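Local coordinates for protein cysteine desulfurase (Fervidobacterium islandicum, PDB 6A6E) that probably removes sulfur from L-cysteine with the help of pyridoxal-5'-phosphate, giving alanine and an enzyme-bound persulfide that feeds the Suf sulfur-transfer system, at residues A[135-138]-A[139-143]; A[378-381]-A[382-386]. All blocks are in the same frame, centred on the assembly; numbering follows the deposited sequence.

Contact 1: residues A[135-138]-A[139-143]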
ATOM      1  N   ALA A 135       1.576 -13.791  -9.155  1.00 16.23           N
ATOM      2  CA  ALA A 135       0.771 -13.332  -7.981  1.00 16.44           C
ATOM      3  C   ALA A 135      -0.291 -14.311  -7.502  1.00 16.43           C
ATOM      4  O   ALA A 135      -0.632 -14.360  -6.301  1.00 15.09           O
ATOM      5  CB  ALA A 135       0.113 -12.040  -8.323  1.00 14.60           C
ATOM      6  N   ASN A 136      -0.817 -15.082  -8.460  1.00 17.46           N
ATOM      7  CA  ASN A 136      -1.787 -16.160  -8.176  1.00 18.08           C
ATOM      8  C   ASN A 136      -1.179 -17.558  -8.371  1.00 18.84           C
ATOM      9  O   ASN A 136      -1.893 -18.539  -8.663  1.00 21.64           O
ATOM     10  CB  ASN A 136      -3.059 -15.990  -9.028  1.00 17.79           C
ATOM     11  CG  ASN A 136      -4.249 -16.755  -8.438  1.00 19.32           C
ATOM     12  OD1 ASN A 136      -4.327 -16.944  -7.224  1.00 15.63           O
ATOM     13  ND2 ASN A 136      -5.191 -17.163  -9.301  1.00 18.96           N
ATOM     14  N   LEU A 137       0.132 -17.677  -8.149  1.00 20.03           N
ATOM     15  CA  LEU A 137       0.827 -18.936  -8.318  1.00 19.22           C
ATOM     16  C   LEU A 137       1.859 -19.089  -7.206  1.00 20.10           C
ATOM     17  O   LEU A 137       1.754 -20.007  -6.389  1.00 18.57           O
ATOM     18  CB  LEU A 137       1.393 -19.111  -9.736  1.00 19.56           C
ATOM     19  CG  LEU A 137       2.019 -20.482 -10.065  1.00 19.67           C
ATOM     20  CD1 LEU A 137       1.901 -20.802 -11.534  1.00 22.50           C
ATOM     21  CD2 LEU A 137       3.465 -20.549  -9.664  1.00 21.20           C
ATOM     22  N   VAL A 138       2.787 -18.160  -7.106  1.00 18.24           N
ATOM     23  CA  VAL A 138       3.847 -18.281  -6.124  1.00 17.15           C
ATOM     24  C   VAL A 138       3.354 -18.325  -4.695  1.00 17.07           C
ATOM     25  O   VAL A 138       3.894 -19.115  -3.933  1.00 18.59           O
ATOM     26  CB  VAL A 138       4.900 -17.173  -6.257  1.00 19.68           C
ATOM     27  CG1 VAL A 138       6.055 -17.407  -5.287  1.00 19.85           C
ATOM     28  CG2 VAL A 138       5.379 -17.153  -7.693  1.00 21.61           C
ATOM     29  N   PRO A 139       2.325 -17.545  -4.309  1.00 14.36           N
ATOM     30  CA  PRO A 139       1.954 -17.729  -2.911  1.00 15.07           C
ATOM     31  C   PRO A 139       1.489 -19.167  -2.583  1.00 17.16           C
ATOM     32  O   PRO A 139       1.847 -19.714  -1.553  1.00 20.74           O
ATOM     33  CB  PRO A 139       0.800 -16.732  -2.695  1.00 14.43           C
ATOM     34  CG  PRO A 139       0.868 -15.749  -3.800  1.00 15.01           C
ATOM     35  CD  PRO A 139       1.551 -16.464  -4.953  1.00 15.51           C
ATOM     36  N   TRP A 140       0.676 -19.742  -3.457  1.00 18.55           N
ATOM     37  CA  TRP A 140       0.175 -21.098  -3.286  1.00 18.98           C
ATOM     38  C   TRP A 140       1.328 -22.118  -3.258  1.00 18.58           C
ATOM     39  O   TRP A 140       1.429 -22.883  -2.343  1.00 20.01           O
ATOM     40  CB  TRP A 140      -0.823 -21.445  -4.406  1.00 18.38           C
ATOM     41  CG  TRP A 140      -1.991 -20.492  -4.521  1.00 16.74           C
ATOM     42  CD1 TRP A 140      -2.224 -19.617  -5.544  1.00 18.62           C
ATOM     43  CD2 TRP A 140      -3.094 -20.352  -3.629  1.00 16.69           C
ATOM     44  NE1 TRP A 140      -3.354 -18.885  -5.296  1.00 16.88           N
ATOM     45  CE2 TRP A 140      -3.936 -19.366  -4.158  1.00 17.55           C
ATOM     46  CE3 TRP A 140      -3.458 -20.962  -2.435  1.00 17.21           C
ATOM     47  CZ2 TRP A 140      -5.098 -18.958  -3.507  1.00 16.60           C
ATOM     48  CZ3 TRP A 140      -4.620 -20.598  -1.838  1.00 17.49           C
ATOM     49  CH2 TRP A 140      -5.420 -19.608  -2.372  1.00 17.91           C
ATOM     50  N   VAL A 141       2.238 -22.045  -4.218  1.00 20.01           N
ATOM     51  CA  VAL A 141       3.307 -23.033  -4.327  1.00 20.10           C
ATOM     52  C   VAL A 141       4.262 -22.889  -3.154  1.00 22.21           C
ATOM     53  O   VAL A 141       4.573 -23.875  -2.474  1.00 20.72           O
ATOM     54  CB  VAL A 141       4.059 -22.864  -5.627  1.00 22.03           C
ATOM     55  CG1 VAL A 141       5.335 -23.669  -5.643  1.00 24.41           C
ATOM     56  CG2 VAL A 141       3.131 -23.163  -6.808  1.00 24.72           C
ATOM     57  N   ARG A 142       4.678 -21.670  -2.818  1.00 21.10           N
ATOM     58  CA  ARG A 142       5.553 -21.506  -1.667  1.00 19.62           C
ATOM     59  C   ARG A 142       4.874 -21.793  -0.320  1.00 21.66           C
ATOM     60  O   ARG A 142       5.440 -22.485   0.546  1.00 21.77           O
ATOM     61  CB  ARG A 142       6.173 -20.112  -1.594  1.00 21.97           C
ATOM     62  CG  ARG A 142       7.195 -19.964  -0.433  1.00 22.43           C
ATOM     63  CD  ARG A 142       8.353 -20.959  -0.591  1.00 22.91           C
ATOM     64  NE  ARG A 142       9.423 -20.719   0.344  1.00 24.14           N
ATOM     65  CZ  ARG A 142      10.636 -21.284   0.259  1.00 27.62           C
ATOM     66  NH1 ARG A 142      10.926 -22.199  -0.663  1.00 27.29           N
ATOM     67  NH2 ARG A 142      11.580 -20.913   1.098  1.00 25.36           N
ATOM     68  N   LEU A 143       3.685 -21.253  -0.095  1.00 20.12           N
ATOM     69  CA  LEU A 143       3.065 -21.511   1.170  1.00 20.26           C
ATOM     70  C   LEU A 143       2.594 -22.975   1.389  1.00 22.99           C
ATOM     71  O   LEU A 143       2.460 -23.392   2.572  1.00 21.93           O
ATOM     72  CB  LEU A 143       1.994 -20.511   1.549  1.00 20.41           C
ATOM     73  CG  LEU A 143       2.468 -19.071   1.836  1.00 18.77           C
ATOM     74  CD1 LEU A 143       1.253 -18.174   1.850  1.00 20.32           C
ATOM     75  CD2 LEU A 143       3.233 -18.956   3.121  1.00 19.10           C
TER
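W140 turns its indole back along the chain and gives its N-H to the side-chain carbonyl of N136: NE1 to OD1 is 2.9 Å, with an N-H...O angle of 168°. OD1 sits almost in the indole plane, at the ring edge, but seen from the amide the donor stands 42° above the carbonyl plane, and the two flat groups are steeply inclined to each other. CG of W140 lies beside its own backbone N (chi1 -56°), which sends the ring back toward N136. The amide has further partners, S181 OG at OD1 and E132 OE2 at ND2, so the buried group is held at both ends. A phenylalanine in its place has no N-H to offer, and OD1 of N136 would probably be left to S181 alone.

Backbone bonds carry the chain into the helix. L137 holds the N-cap position of helix 138-147, where its O receives V141 N at 3.0 Å; V138 O takes R142 N at 2.9 Å in the next step. Residues 135-137 end the loop that links strand 125-129 to this helix in the large domain of a fold-type I PLP enzyme; A135 belongs to the cofactor pocket and touches PLP.

Among apolar contacts, the side chains of L137 and V141 run side by side, CD2 to CG2 3.9 Å, and both reach Y153. P139, whose ring nitrogen has no hydrogen to donate, sets a ring carbon against a carbonyl oxygen, CG 3.2 Å from A135 O.

The charged group is R142, which leads away from the turn to the second subunit, where NH2 forms a salt bridge with E257 of that chain.

Contact 2: residues A[378-381]-A[382-386]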
ATOM      1  N   GLN A 378       6.271 -17.413 -15.863  1.00 25.68           N
ATOM      2  CA  GLN A 378       7.390 -18.245 -16.304  1.00 25.94           C
ATOM      3  C   GLN A 378       6.904 -19.637 -16.622  1.00 24.69           C
ATOM      4  O   GLN A 378       7.250 -20.106 -17.653  1.00 22.64           O
ATOM      5  CB  GLN A 378       8.509 -18.363 -15.282  1.00 27.75           C
ATOM      6  CG  GLN A 378       9.493 -17.225 -15.341  1.00 31.29           C
ATOM      7  CD  GLN A 378      10.573 -17.273 -14.281  1.00 28.58           C
ATOM      8  OE1 GLN A 378      11.120 -18.336 -13.965  1.00 26.62           O
ATOM      9  NE2 GLN A 378      10.909 -16.104 -13.737  1.00 29.93           N
ATOM     10  N   PRO A 379       6.092 -20.270 -15.752  1.00 23.15           N
ATOM     11  CA  PRO A 379       5.673 -21.601 -16.134  1.00 24.00           C
ATOM     12  C   PRO A 379       4.833 -21.626 -17.446  1.00 25.36           C
ATOM     13  O   PRO A 379       4.977 -22.578 -18.242  1.00 25.40           O
ATOM     14  CB  PRO A 379       4.907 -22.107 -14.888  1.00 22.94           C
ATOM     15  CG  PRO A 379       5.372 -21.223 -13.762  1.00 21.92           C
ATOM     16  CD  PRO A 379       5.577 -19.902 -14.425  1.00 21.96           C
ATOM     17  N   LEU A 380       4.042 -20.580 -17.716  1.00 24.36           N
ATOM     18  CA  LEU A 380       3.311 -20.540 -18.971  1.00 23.16           C
ATOM     19  C   LEU A 380       4.254 -20.571 -20.178  1.00 24.22           C
ATOM     20  O   LEU A 380       3.939 -21.171 -21.189  1.00 21.08           O
ATOM     21  CB  LEU A 380       2.353 -19.372 -19.048  1.00 22.51           C
ATOM     22  CG  LEU A 380       1.597 -19.078 -20.340  1.00 24.08           C
ATOM     23  CD1 LEU A 380       0.757 -20.241 -20.787  1.00 25.32           C
ATOM     24  CD2 LEU A 380       0.716 -17.841 -20.210  1.00 23.49           C
ATOM     25  N   MET A 381       5.418 -19.967 -20.075  1.00 22.89           N
ATOM     26  CA  MET A 381       6.326 -19.956 -21.199  1.00 27.15           C
ATOM     27  C   MET A 381       6.706 -21.374 -21.619  1.00 25.97           C
ATOM     28  O   MET A 381       6.798 -21.647 -22.801  1.00 27.84           O
ATOM     29  CB  MET A 381       7.597 -19.142 -20.902  1.00 27.08           C
ATOM     30  CG  MET A 381       7.335 -17.666 -20.597  1.00 28.81           C
ATOM     31  SD  MET A 381       6.697 -16.747 -21.992  1.00 29.64           S
ATOM     32  CE  MET A 381       5.069 -16.240 -21.480  1.00 31.63           C
ATOM     33  N   GLY A 382       6.923 -22.267 -20.667  1.00 26.01           N
ATOM     34  CA  GLY A 382       7.249 -23.645 -20.992  1.00 26.55           C
ATOM     35  C   GLY A 382       6.148 -24.366 -21.749  1.00 28.56           C
ATOM     36  O   GLY A 382       6.433 -25.134 -22.638  1.00 30.78           O
ATOM     37  N   VAL A 383       4.884 -24.118 -21.379  1.00 26.30           N
ATOM     38  CA  VAL A 383       3.742 -24.569 -22.150  1.00 25.51           C
ATOM     39  C   VAL A 383       3.749 -24.005 -23.562  1.00 26.31           C
ATOM     40  O   VAL A 383       3.499 -24.727 -24.509  1.00 26.50           O
ATOM     41  CB  VAL A 383       2.403 -24.219 -21.419  1.00 26.14           C
ATOM     42  CG1 VAL A 383       1.171 -24.590 -22.241  1.00 27.41           C
ATOM     43  CG2 VAL A 383       2.380 -24.878 -20.036  1.00 24.62           C
ATOM     44  N   LEU A 384       3.999 -22.717 -23.747  1.00 26.52           N
ATOM     45  CA  LEU A 384       3.968 -22.149 -25.111  1.00 27.98           C
ATOM     46  C   LEU A 384       5.112 -22.677 -26.034  1.00 29.06           C
ATOM     47  O   LEU A 384       4.967 -22.743 -27.264  1.00 29.52           O
ATOM     48  CB  LEU A 384       4.020 -20.623 -25.081  1.00 26.64           C
ATOM     49  CG  LEU A 384       2.928 -19.904 -24.286  1.00 25.76           C
ATOM     50  CD1 LEU A 384       3.177 -18.406 -24.312  1.00 26.27           C
ATOM     51  CD2 LEU A 384       1.577 -20.194 -24.879  1.00 26.90           C
ATOM     52  N   ALA A 385       6.226 -23.018 -25.416  1.00 29.87           N
ATOM     53  CA  ALA A 385       7.375 -23.514 -26.119  1.00 33.83           C
ATOM     54  C   ALA A 385       7.007 -24.795 -26.873  1.00 35.91           C
ATOM     55  O   ALA A 385       7.332 -24.923 -28.032  1.00 33.87           O
ATOM     56  CB  ALA A 385       8.501 -23.764 -25.140  1.00 32.90           C
ATOM     57  N   LYS A 386       6.252 -25.695 -26.240  1.00 38.92           N
ATOM     58  CA  LYS A 386       5.834 -26.933 -26.906  1.00 39.46           C
ATOM     59  C   LYS A 386       5.041 -26.707 -28.167  1.00 40.35           C
ATOM     60  O   LYS A 386       5.216 -27.440 -29.117  1.00 50.87           O
ATOM     61  CB  LYS A 386       5.064 -27.847 -25.973  1.00 43.15           C
ATOM     62  CG  LYS A 386       5.855 -28.368 -24.788  1.00 48.58           C
ATOM     63  CD  LYS A 386       4.977 -29.359 -24.024  1.00 58.52           C
ATOM     64  CE  LYS A 386       5.158 -29.258 -22.522  1.00 64.26           C
ATOM     65  NZ  LYS A 386       6.531 -29.645 -22.112  1.00 70.12           N
TER
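L384 meets L380 and M381 across successive turns of helix 378-387, an i to i+4 and i to i+3 pairing. In this fold-type I PLP enzyme the helix lies in the connection between strands 368-373 and 396-400 of the six-stranded mixed sheet. It comes shortly after C376, which carries a persulfide sulfur here (S-mercaptocysteine). Starting at CB, the L384 side chain sits against the preceding turn, 3.7 Å from M381 O. CG comes next: placed beside its own backbone N by chi1 of -57°, it comes within 3.5 Å of L380 O and also meets L380 CD1. From there the two methyls part. CD2 goes to CD1 of L380, whereas CD1 goes the other way, to the methyl CE of M381 at 4.0 Å. In M381 the bends at chi2 (-66°) and chi3 fold the chain back and bring CE, not SD, up to L384. L384 thus bridges two residues that are neighbours in sequence.

The backbone tightens along the same turns. At the start P379 O is only weakly held, receiving G382 N at a poor angle and V383 N at 3.5 Å. One step on, L384 N to L380 O is a regular helical bond of 3.0 Å.

Around this turn, L380 also packs on V188 and V383 on Q130, while P379 and V383 lie against F271 of the second subunit. The amide of Q378 crosses the interface as well, bonding V269 N and D267 O of that subunit. The next backbone bond runs from A385 N to M381 O at 3.0 Å, the donor tilted 18° from the carbonyl plane.

How the contacts relate
Both contacts are turns near the starts of helices, and they meet where CD1 of L137 packs on CG of P379, 4.1 Å apart, although their centres are about 18 Å apart. Contact 1 is the more deeply buried: it touches the cofactor and packs against strands of the seven-stranded sheet and helix 103-116, and its chemistry is polar as well as apolar, with a buried amide and an indole N-H. Contact 2 is largely buried too, but exposes G382, and its side chains meet through aliphatic carbons, with no polar pair between them. Both reach the second subunit, 135-143 by a salt bridge and 378-386 by amide hydrogen bonds, and V269 of that subunit meets both.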